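PDB 5UQ4: monooxygenase from Mycobacterium tuberculosis, which catalyses the oxidative degradation of the heme porphyrin ring, probably to mycobilins, with release of free iron, given a suitable electron donor. Local coordinates for residues 37-42 and 56-61; 21-26 and 44-49; 5-10 and 95-100. All coordinates share one frame; numbering follows the deposited sequence.

Contact 1 of 3, residues 37-42 and 56-61; sequences PGFLGF and VVTHWE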
loop_
_atom_site.group_PDB
_atom_site.type_symbol
_atom_site.label_atom_id
_atom_site.label_comp_id
_atom_site.label_asym_id
_atom_site.label_seq_id
_atom_site.Cartn_x
_atom_site.Cartn_y
_atom_site.Cartn_z
ATOM N N PRO B 37 1.290 -13.503 14.410
ATOM C CA PRO B 37 2.026 -14.390 13.499
ATOM C C PRO B 37 1.692 -14.086 12.046
ATOM O O PRO B 37 0.522 -14.025 11.660
ATOM C CB PRO B 37 1.554 -15.792 13.907
ATOM C CG PRO B 37 0.230 -15.572 14.558
ATOM C CD PRO B 37 0.337 -14.246 15.254
ATOM N N GLY B 38 2.736 -13.890 11.241
ATOM C CA GLY B 38 2.582 -13.562 9.843
ATOM C C GLY B 38 2.509 -12.083 9.533
ATOM O O GLY B 38 2.493 -11.716 8.352
ATOM N N PHE B 39 2.469 -11.225 10.551
ATOM C CA PHE B 39 2.359 -9.788 10.337
ATOM C C PHE B 39 3.689 -9.226 9.851
ATOM O O PHE B 39 4.746 -9.533 10.412
ATOM C CB PHE B 39 1.930 -9.090 11.626
ATOM C CG PHE B 39 1.874 -7.591 11.518
ATOM C CD1 PHE B 39 0.836 -6.972 10.844
ATOM C CD2 PHE B 39 2.856 -6.804 12.095
ATOM C CE1 PHE B 39 0.780 -5.596 10.743
ATOM C CE2 PHE B 39 2.808 -5.426 11.998
ATOM C CZ PHE B 39 1.767 -4.821 11.323
ATOM N N LEU B 40 3.633 -8.396 8.810
ATOM C CA LEU B 40 4.824 -7.798 8.221
ATOM C C LEU B 40 4.914 -6.298 8.452
ATOM O O LEU B 40 5.952 -5.804 8.897
ATOM C CB LEU B 40 4.868 -8.092 6.714
ATOM C CG LEU B 40 4.981 -9.566 6.327
ATOM C CD1 LEU B 40 5.113 -9.716 4.822
ATOM C CD2 LEU B 40 6.162 -10.208 7.036
ATOM N N GLY B 41 3.850 -5.554 8.164
ATOM C CA GLY B 41 3.909 -4.112 8.298
ATOM C C GLY B 41 2.533 -3.492 8.334
ATOM O O GLY B 41 1.552 -4.068 7.855
ATOM N N PHE B 42 2.475 -2.298 8.917
ATOM C CA PHE B 42 1.250 -1.525 9.029
ATOM C C PHE B 42 1.532 -0.092 8.607
ATOM O O PHE B 42 2.597 0.453 8.909
ATOM C CB PHE B 42 0.698 -1.551 10.464
ATOM C CG PHE B 42 -0.493 -0.656 10.673
ATOM C CD1 PHE B 42 -1.771 -1.116 10.414
ATOM C CD2 PHE B 42 -0.336 0.642 11.131
ATOM C CE1 PHE B 42 -2.869 -0.301 10.603
ATOM C CE2 PHE B 42 -1.432 1.462 11.320
ATOM C CZ PHE B 42 -2.700 0.990 11.056
ATOM N N VAL B 56 -5.982 2.053 5.307
ATOM C CA VAL B 56 -5.406 1.267 6.392
ATOM C C VAL B 56 -4.789 0.022 5.766
ATOM O O VAL B 56 -5.507 -0.872 5.306
ATOM C CB VAL B 56 -6.458 0.903 7.448
ATOM C CG1 VAL B 56 -5.792 0.297 8.676
ATOM C CG2 VAL B 56 -7.274 2.128 7.825
ATOM N N VAL B 57 -3.460 -0.041 5.749
ATOM C CA VAL B 57 -2.719 -1.060 5.011
ATOM C C VAL B 57 -2.020 -1.982 5.998
ATOM O O VAL B 57 -1.357 -1.517 6.934
ATOM C CB VAL B 57 -1.700 -0.425 4.051
ATOM C CG1 VAL B 57 -1.183 -1.463 3.068
ATOM C CG2 VAL B 57 -2.320 0.758 3.320
ATOM N N THR B 58 -2.160 -3.289 5.782
ATOM C CA THR B 58 -1.415 -4.291 6.528
ATOM C C THR B 58 -0.802 -5.284 5.556
ATOM O O THR B 58 -1.450 -5.713 4.595
ATOM C CB THR B 58 -2.293 -5.035 7.546
ATOM O OG1 THR B 58 -3.586 -5.286 6.983
ATOM C CG2 THR B 58 -2.441 -4.214 8.817
ATOM N N HIS B 59 0.455 -5.634 5.810
ATOM C CA HIS B 59 1.202 -6.591 5.009
ATOM C C HIS B 59 1.344 -7.884 5.801
ATOM O O HIS B 59 1.717 -7.855 6.981
ATOM C CB HIS B 59 2.578 -6.030 4.641
ATOM C CG HIS B 59 3.279 -6.788 3.555
ATOM N ND1 HIS B 59 4.544 -6.458 3.124
ATOM C CD2 HIS B 59 2.896 -7.856 2.814
ATOM C CE1 HIS B 59 4.913 -7.289 2.166
ATOM N NE2 HIS B 59 3.931 -8.148 1.959
ATOM N N TRP B 60 1.040 -9.011 5.156
ATOM C CA TRP B 60 1.034 -10.307 5.817
ATOM C C TRP B 60 1.788 -11.331 4.977
ATOM O O TRP B 60 1.984 -11.161 3.770
ATOM C CB TRP B 60 -0.402 -10.809 6.076
ATOM C CG TRP B 60 -1.173 -9.986 7.040
ATOM C CD1 TRP B 60 -1.928 -8.892 6.750
ATOM C CD2 TRP B 60 -1.302 -10.208 8.451
ATOM N NE1 TRP B 60 -2.499 -8.396 7.896
ATOM C CE2 TRP B 60 -2.131 -9.187 8.954
ATOM C CE3 TRP B 60 -0.783 -11.159 9.338
ATOM C CZ2 TRP B 60 -2.457 -9.091 10.307
ATOM C CZ3 TRP B 60 -1.109 -11.061 10.689
ATOM C CH2 TRP B 60 -1.938 -10.035 11.157
ATOM N N GLU B 61 2.207 -12.408 5.644
ATOM C CA GLU B 61 2.930 -13.479 4.964
ATOM C C GLU B 61 2.049 -14.191 3.944
ATOM O O GLU B 61 2.514 -14.560 2.859
ATOM C CB GLU B 61 3.453 -14.485 5.985
ATOM C CG GLU B 61 4.835 -14.194 6.533
ATOM C CD GLU B 61 5.323 -15.305 7.441
ATOM O OE1 GLU B 61 6.510 -15.286 7.830
ATOM O OE2 GLU B 61 4.515 -16.201 7.765
#
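A classic beta bulge interrupts the antiparallel hairpin formed by strands 39-49 and 54-60: Leu-40 and Gly-41 both face His-59. The His-59 carbonyl oxygen takes the amide of Leu-40, N to O 2.7 Å, and more weakly that of Gly-41, whose N lies 3.4 Å from the same O. Past the bulge, His-59 N returns a straighter bond to Gly-41 O at 2.8 Å, 165° at the hydrogen. At the other end Glu-61 N reaches Gly-38 O, lying in the plane of that carbonyl. Gly-38 makes the turn into the strand with a positive phi, its CA against Glu-61.

The bulge swings Leu-40 toward the partner strand, where its CD1 sits squarely over the His-59 imidazole, 3.4 Å from the ring centroid. This methyl covers one face of the ring; His-59 NE2 is buried without a polar partner in the model. On the helix-facing side of the sheet, Trp-60 CG lies anti to its carbonyl carbon (chi1 -66°), which lays the indole beside Phe-39. Phe-39 CB rests over the six-membered ring, and the phenyl turns its edge to the indole face, the planes 74° apart. Thr-58 CG2 bridges the edges of Phe-39 and Phe-42, 3.5 Å from Phe-42 CD1, and Val-56 CG1 meets Phe-42 CE1 next along the strand.

Helix 19-34 covers this aromatic side, with Val-33 against Phe-39 and Trp-60 and Ala-30 against Phe-42. Trp-60 also meets Phe-66 and Trp-69 of helix 63-70, while strand 6-12 pairs with the other edge of strand 54-60, and Phe-42 pairs outward with a strand of the second subunit.

Contact 2 of 3, residues 21-26 and 44-49; sequences ELEKRF and LLRPVK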
loop_
_atom_site.group_PDB
_atom_site.type_symbol
_atom_site.label_atom_id
_atom_site.label_comp_id
_atom_site.label_asym_id
_atom_site.label_seq_id
_atom_site.Cartn_x
_atom_site.Cartn_y
_atom_site.Cartn_z
ATOM N N GLU B 21 -8.238 12.253 15.635
ATOM C CA GLU B 21 -8.812 11.222 16.492
ATOM C C GLU B 21 -8.708 9.843 15.851
ATOM O O GLU B 21 -8.538 8.843 16.560
ATOM C CB GLU B 21 -10.267 11.564 16.829
ATOM C CG GLU B 21 -11.314 10.818 16.014
ATOM C CD GLU B 21 -12.723 11.047 16.522
ATOM O OE1 GLU B 21 -13.085 10.452 17.560
ATOM O OE2 GLU B 21 -13.469 11.820 15.886
ATOM N N LEU B 22 -8.784 9.766 14.521
ATOM C CA LEU B 22 -8.639 8.479 13.851
ATOM C C LEU B 22 -7.203 7.981 13.923
ATOM O O LEU B 22 -6.962 6.781 14.105
ATOM C CB LEU B 22 -9.095 8.589 12.397
ATOM C CG LEU B 22 -9.124 7.269 11.626
ATOM C CD1 LEU B 22 -10.519 7.011 11.096
ATOM C CD2 LEU B 22 -8.103 7.274 10.497
ATOM N N GLU B 23 -6.238 8.888 13.783
ATOM C CA GLU B 23 -4.834 8.505 13.843
ATOM C C GLU B 23 -4.368 8.249 15.271
ATOM O O GLU B 23 -3.384 7.528 15.472
ATOM C CB GLU B 23 -3.992 9.584 13.165
ATOM C CG GLU B 23 -4.523 9.938 11.779
ATOM C CD GLU B 23 -3.967 11.228 11.217
ATOM O OE1 GLU B 23 -4.583 11.773 10.281
ATOM O OE2 GLU B 23 -2.920 11.697 11.709
ATOM N N LYS B 24 -5.057 8.812 16.264
ATOM C CA LYS B 24 -4.821 8.402 17.643
ATOM C C LYS B 24 -5.399 7.017 17.900
ATOM O O LYS B 24 -4.813 6.218 18.640
ATOM C CB LYS B 24 -5.426 9.426 18.603
ATOM C CG LYS B 24 -5.301 9.058 20.072
ATOM C CD LYS B 24 -3.879 9.251 20.569
ATOM C CE LYS B 24 -3.861 9.911 21.939
ATOM N NZ LYS B 24 -4.759 9.214 22.903
ATOM N N ARG B 25 -6.541 6.712 17.281
ATOM C CA ARG B 25 -7.185 5.418 17.482
ATOM C C ARG B 25 -6.378 4.294 16.847
ATOM O O ARG B 25 -6.174 3.237 17.457
ATOM C CB ARG B 25 -8.603 5.456 16.910
ATOM C CG ARG B 25 -9.226 4.093 16.674
ATOM C CD ARG B 25 -10.674 4.229 16.227
ATOM N NE ARG B 25 -11.290 2.933 15.962
ATOM C CZ ARG B 25 -11.945 2.221 16.873
ATOM N NH1 ARG B 25 -12.066 2.679 18.111
ATOM N NH2 ARG B 25 -12.478 1.051 16.548
ATOM N N PHE B 26 -5.910 4.501 15.616
ATOM C CA PHE B 26 -5.165 3.458 14.925
ATOM C C PHE B 26 -3.752 3.286 15.462
ATOM O O PHE B 26 -3.107 2.282 15.144
ATOM C CB PHE B 26 -5.130 3.744 13.425
ATOM C CG PHE B 26 -6.289 3.151 12.677
ATOM C CD1 PHE B 26 -6.397 1.778 12.520
ATOM C CD2 PHE B 26 -7.275 3.963 12.142
ATOM C CE1 PHE B 26 -7.464 1.228 11.837
ATOM C CE2 PHE B 26 -8.344 3.418 11.458
ATOM C CZ PHE B 26 -8.439 2.048 11.305
ATOM N N LEU B 44 -0.741 3.775 7.995
ATOM C CA LEU B 44 -1.937 4.603 7.921
ATOM C C LEU B 44 -1.669 5.717 6.919
ATOM O O LEU B 44 -0.715 6.483 7.079
ATOM C CB LEU B 44 -2.301 5.176 9.290
ATOM C CG LEU B 44 -3.499 6.125 9.325
ATOM C CD1 LEU B 44 -4.728 5.464 8.718
ATOM C CD2 LEU B 44 -3.777 6.574 10.750
ATOM N N LEU B 45 -2.506 5.801 5.888
ATOM C CA LEU B 45 -2.267 6.688 4.754
ATOM C C LEU B 45 -3.358 7.749 4.704
ATOM O O LEU B 45 -4.524 7.437 4.440
ATOM C CB LEU B 45 -2.208 5.893 3.451
ATOM C CG LEU B 45 -1.208 4.732 3.428
ATOM C CD1 LEU B 45 -1.223 4.030 2.080
ATOM C CD2 LEU B 45 0.194 5.221 3.766
ATOM N N ARG B 46 -2.976 8.995 4.959
ATOM C CA ARG B 46 -3.889 10.124 4.823
ATOM C C ARG B 46 -3.958 10.552 3.362
ATOM O O ARG B 46 -2.916 10.779 2.740
ATOM C CB ARG B 46 -3.428 11.293 5.687
ATOM C CG ARG B 46 -4.212 12.576 5.471
ATOM C CD ARG B 46 -3.509 13.766 6.111
ATOM N NE ARG B 46 -3.115 13.500 7.491
ATOM C CZ ARG B 46 -1.903 13.738 7.983
ATOM N NH1 ARG B 46 -0.957 14.250 7.208
ATOM N NH2 ARG B 46 -1.637 13.463 9.253
ATOM N N PRO B 47 -5.150 10.674 2.784
ATOM C CA PRO B 47 -5.242 11.034 1.365
ATOM C C PRO B 47 -4.811 12.472 1.128
ATOM O O PRO B 47 -5.113 13.372 1.915
ATOM C CB PRO B 47 -6.728 10.835 1.050
ATOM C CG PRO B 47 -7.411 11.070 2.357
ATOM C CD PRO B 47 -6.478 10.523 3.402
ATOM N N VAL B 48 -4.091 12.680 0.025
ATOM C CA VAL B 48 -3.613 13.996 -0.379
ATOM C C VAL B 48 -4.228 14.426 -1.705
ATOM O O VAL B 48 -4.752 15.537 -1.831
ATOM C CB VAL B 48 -2.071 14.035 -0.455
ATOM C CG1 VAL B 48 -1.594 15.417 -0.859
ATOM C CG2 VAL B 48 -1.463 13.629 0.877
ATOM N N LYS B 49 -4.182 13.551 -2.708
ATOM C CA LYS B 49 -4.724 13.862 -4.021
ATOM C C LYS B 49 -5.180 12.571 -4.686
ATOM O O LYS B 49 -4.621 11.499 -4.440
ATOM C CB LYS B 49 -3.693 14.579 -4.899
ATOM C CG LYS B 49 -4.270 15.692 -5.751
ATOM C CD LYS B 49 -3.189 16.351 -6.593
ATOM C CE LYS B 49 -2.879 15.527 -7.831
ATOM N NZ LYS B 49 -4.031 15.494 -8.775
#
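Glu-23 reaches from helix 19-34 across Leu-44 to Arg-46. Its CB lies 3.9 Å from Leu-44 CD2, and CG comes closer to the same methyl, at 3.6 Å. With CG anti to the carbonyl carbon (chi1 -51°) and the chain extended beyond it, the aliphatic part crosses the leucine at about a right angle before the carboxylate emerges beside the arginine. There CD is 3.8 Å from Arg-46 NH2. OE2, close to the guanidinium plane, accepts a long salt-bridge hydrogen bond from Arg-46 NH2, 3.3 Å, on its syn side but tilted out of the carboxylate plane; OE1 lies near the guanidinium edge but is hydrogen-bonded to Tyr-54 OH. The carboxylate and guanidinium planes are 36° apart, so the groups are not coplanar.

This is helix-on-sheet packing in the dimeric alpha/beta-barrel fold, helical segment 21-26 running nearly antiparallel to segment 44-49 of strand 39-49. Leu-44 points toward the helix: its CD1 meets Leu-22 CD2 at 4.2 Å, while CD2 also touches Phe-26 CB. Phe-26 belongs to the probable heme-binding set. The Arg-46 chain bends at chi3, and its NH1 forms a salt bridge with Glu-96 of the second subunit, whose Val-98 packs against Glu-23, Leu-44 and Arg-46.

Contact 3 of 3, residues 5-10 and 95-100; sequences PVVKIN and FEVVLD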
loop_
_atom_site.group_PDB
_atom_site.type_symbol
_atom_site.label_atom_id
_atom_site.label_comp_id
_atom_site.label_asym_id
_atom_site.label_seq_id
_atom_site.Cartn_x
_atom_site.Cartn_y
_atom_site.Cartn_z
ATOM N N PRO B 5 2.806 -13.412 -0.465
ATOM C CA PRO B 5 2.503 -12.323 0.471
ATOM C C PRO B 5 1.238 -11.586 0.066
ATOM O O PRO B 5 0.840 -11.571 -1.104
ATOM C CB PRO B 5 3.742 -11.420 0.386
ATOM C CG PRO B 5 4.810 -12.294 -0.148
ATOM C CD PRO B 5 4.129 -13.246 -1.085
ATOM N N VAL B 6 0.611 -10.967 1.064
ATOM C CA VAL B 6 -0.735 -10.443 0.928
ATOM C C VAL B 6 -0.806 -9.062 1.558
ATOM O O VAL B 6 -0.125 -8.761 2.541
ATOM C CB VAL B 6 -1.745 -11.407 1.571
ATOM C CG1 VAL B 6 -1.390 -11.604 3.029
ATOM C CG2 VAL B 6 -3.179 -10.894 1.448
ATOM N N VAL B 7 -1.659 -8.223 0.991
ATOM C CA VAL B 7 -1.832 -6.854 1.449
ATOM C C VAL B 7 -3.324 -6.558 1.532
ATOM O O VAL B 7 -4.029 -6.609 0.517
ATOM C CB VAL B 7 -1.131 -5.856 0.514
ATOM C CG1 VAL B 7 -1.663 -4.460 0.749
ATOM C CG2 VAL B 7 0.370 -5.899 0.755
ATOM N N LYS B 8 -3.800 -6.239 2.734
ATOM C CA LYS B 8 -5.180 -5.824 2.946
ATOM C C LYS B 8 -5.248 -4.315 3.132
ATOM O O LYS B 8 -4.498 -3.748 3.933
ATOM C CB LYS B 8 -5.791 -6.522 4.162
ATOM C CG LYS B 8 -5.476 -7.996 4.298
ATOM C CD LYS B 8 -5.991 -8.770 3.100
ATOM C CE LYS B 8 -6.014 -10.258 3.393
ATOM N NZ LYS B 8 -6.518 -11.085 2.259
ATOM N N ILE B 9 -6.156 -3.672 2.405
ATOM C CA ILE B 9 -6.349 -2.229 2.478
ATOM C C ILE B 9 -7.804 -1.962 2.832
ATOM O O ILE B 9 -8.709 -2.304 2.062
ATOM C CB ILE B 9 -5.970 -1.534 1.162
ATOM C CG1 ILE B 9 -4.547 -1.910 0.746
ATOM C CG2 ILE B 9 -6.101 -0.022 1.305
ATOM C CD1 ILE B 9 -4.093 -1.251 -0.534
ATOM N N ASN B 10 -8.028 -1.346 3.990
ATOM C CA ASN B 10 -9.355 -0.910 4.405
ATOM C C ASN B 10 -9.495 0.570 4.061
ATOM O O ASN B 10 -8.845 1.421 4.675
ATOM C CB ASN B 10 -9.573 -1.157 5.897
ATOM C CG ASN B 10 -11.028 -1.024 6.304
ATOM O OD1 ASN B 10 -11.925 -1.029 5.460
ATOM N ND2 ASN B 10 -11.269 -0.905 7.603
ATOM N N PHE B 95 -5.074 -7.749 -2.020
ATOM C CA PHE B 95 -4.097 -7.836 -3.092
ATOM C C PHE B 95 -3.098 -8.941 -2.783
ATOM O O PHE B 95 -2.952 -9.373 -1.637
ATOM C CB PHE B 95 -3.342 -6.512 -3.282
ATOM C CG PHE B 95 -4.218 -5.350 -3.657
ATOM C CD1 PHE B 95 -4.473 -5.055 -4.987
ATOM C CD2 PHE B 95 -4.773 -4.542 -2.678
ATOM C CE1 PHE B 95 -5.274 -3.982 -5.332
ATOM C CE2 PHE B 95 -5.574 -3.469 -3.016
ATOM C CZ PHE B 95 -5.827 -3.189 -4.345
ATOM N N GLU B 96 -2.399 -9.388 -3.821
ATOM C CA GLU B 96 -1.291 -10.322 -3.679
ATOM C C GLU B 96 -0.012 -9.616 -4.106
ATOM O O GLU B 96 0.076 -9.109 -5.229
ATOM C CB GLU B 96 -1.520 -11.589 -4.504
ATOM C CG GLU B 96 -2.611 -12.490 -3.946
ATOM C CD GLU B 96 -2.674 -13.836 -4.641
ATOM O OE1 GLU B 96 -1.806 -14.108 -5.499
ATOM O OE2 GLU B 96 -3.590 -14.624 -4.326
ATOM N N VAL B 97 0.966 -9.574 -3.206
ATOM C CA VAL B 97 2.228 -8.893 -3.467
ATOM C C VAL B 97 2.989 -9.632 -4.559
ATOM O O VAL B 97 3.686 -10.618 -4.291
ATOM C CB VAL B 97 3.074 -8.783 -2.186
ATOM C CG1 VAL B 97 4.208 -7.799 -2.378
ATOM C CG2 VAL B 97 2.208 -8.374 -1.010
ATOM N N VAL B 98 2.869 -9.149 -5.797
ATOM C CA VAL B 98 3.546 -9.794 -6.919
ATOM C C VAL B 98 5.058 -9.704 -6.746
ATOM O O VAL B 98 5.780 -10.694 -6.917
ATOM C CB VAL B 98 3.086 -9.175 -8.252
ATOM C CG1 VAL B 98 4.073 -9.508 -9.360
ATOM C CG2 VAL B 98 1.692 -9.664 -8.607
ATOM N N LEU B 99 5.560 -8.522 -6.398
ATOM C CA LEU B 99 6.983 -8.359 -6.141
ATOM C C LEU B 99 7.192 -7.241 -5.129
ATOM O O LEU B 99 6.293 -6.440 -4.860
ATOM C CB LEU B 99 7.762 -8.081 -7.433
ATOM C CG LEU B 99 7.412 -6.823 -8.224
ATOM C CD1 LEU B 99 8.491 -5.769 -8.040
ATOM C CD2 LEU B 99 7.228 -7.159 -9.696
ATOM N N ASP B 100 8.399 -7.206 -4.564
ATOM C CA ASP B 100 8.745 -6.252 -3.518
ATOM C C ASP B 100 10.243 -5.995 -3.556
ATOM O O ASP B 100 11.038 -6.939 -3.523
ATOM C CB ASP B 100 8.326 -6.776 -2.137
ATOM C CG ASP B 100 8.377 -5.705 -1.057
ATOM O OD1 ASP B 100 9.355 -4.928 -1.015
ATOM O OD2 ASP B 100 7.432 -5.642 -0.242
#
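The Phe-95 ring has Val-7 O near its plane at one edge, while Ile-9 CD1 approaches obliquely, 3.6 Å from CE2. Another aromatic ring, Phe-55 of the second subunit, meets it with the planes about 30° apart. Phe-95 CG stands anti to its carbonyl carbon, beside the backbone N (chi1 -61°), which carries the phenyl along the neighbouring strand to Ile-9. These residues belong to the antiparallel sheet of the dimeric alpha/beta-barrel fold, where the N-terminal strand 6-12 runs beside the C-terminal strand 90-102.

Val-7 and Phe-95 form a hydrogen-bonded pair. Val-7 N gives to Phe-95 O at 3.1 Å, nearly straight at 167°, and Phe-95 N returns to Val-7 O at 3.0 Å. Val-97 N adds a bond to Pro-5 O, 2.9 Å, so the ladder extends past the non-hydrogen-bonded pair Val-6 and Glu-96. In that pair, the CA of Val-6 makes a C-H...O contact with Phe-95 O, and the CA of Glu-96 makes one with Pro-5 O.

Strand 90-102 is an outer strand within its own chain, but a strand of the second subunit pairs with it and continues the sheet, its Leu-45 packing on Val-7 and Phe-95. His-59 of strand 54-60 touches both Pro-5 and Val-97. Beside the backbone bond of those two, their side chains also touch: Val-97 CG2 lies 3.7 Å from Pro-5 CB. The same methyl is 3.6 Å from Val-7 CG2, the two valines crossing at about a right angle.

Contact 3 is the most buried of the three, contact 1 is partly buried, and contact 2 lies at the surface. Contacts 1 and 3 both pair strands in one sheet, their centres about 9 Å apart, and meet where strands 54-60 and 6-12 run side by side: Trp-60 N lies 2.9 Å from Val-6 O. Both are laced by backbone hydrogen bonds, with aromatic rings prominent in contact 1 and a single phenyl, Phe-95, among aliphatic residues in contact 3. Contact 2 shares strand 39-49 with contact 1 but sets it against a helix, through side chains alone; Phe-26 touches Val-56 and Phe-42. All three reach the second subunit, where Arg-46 meets Glu-96 of the other chain.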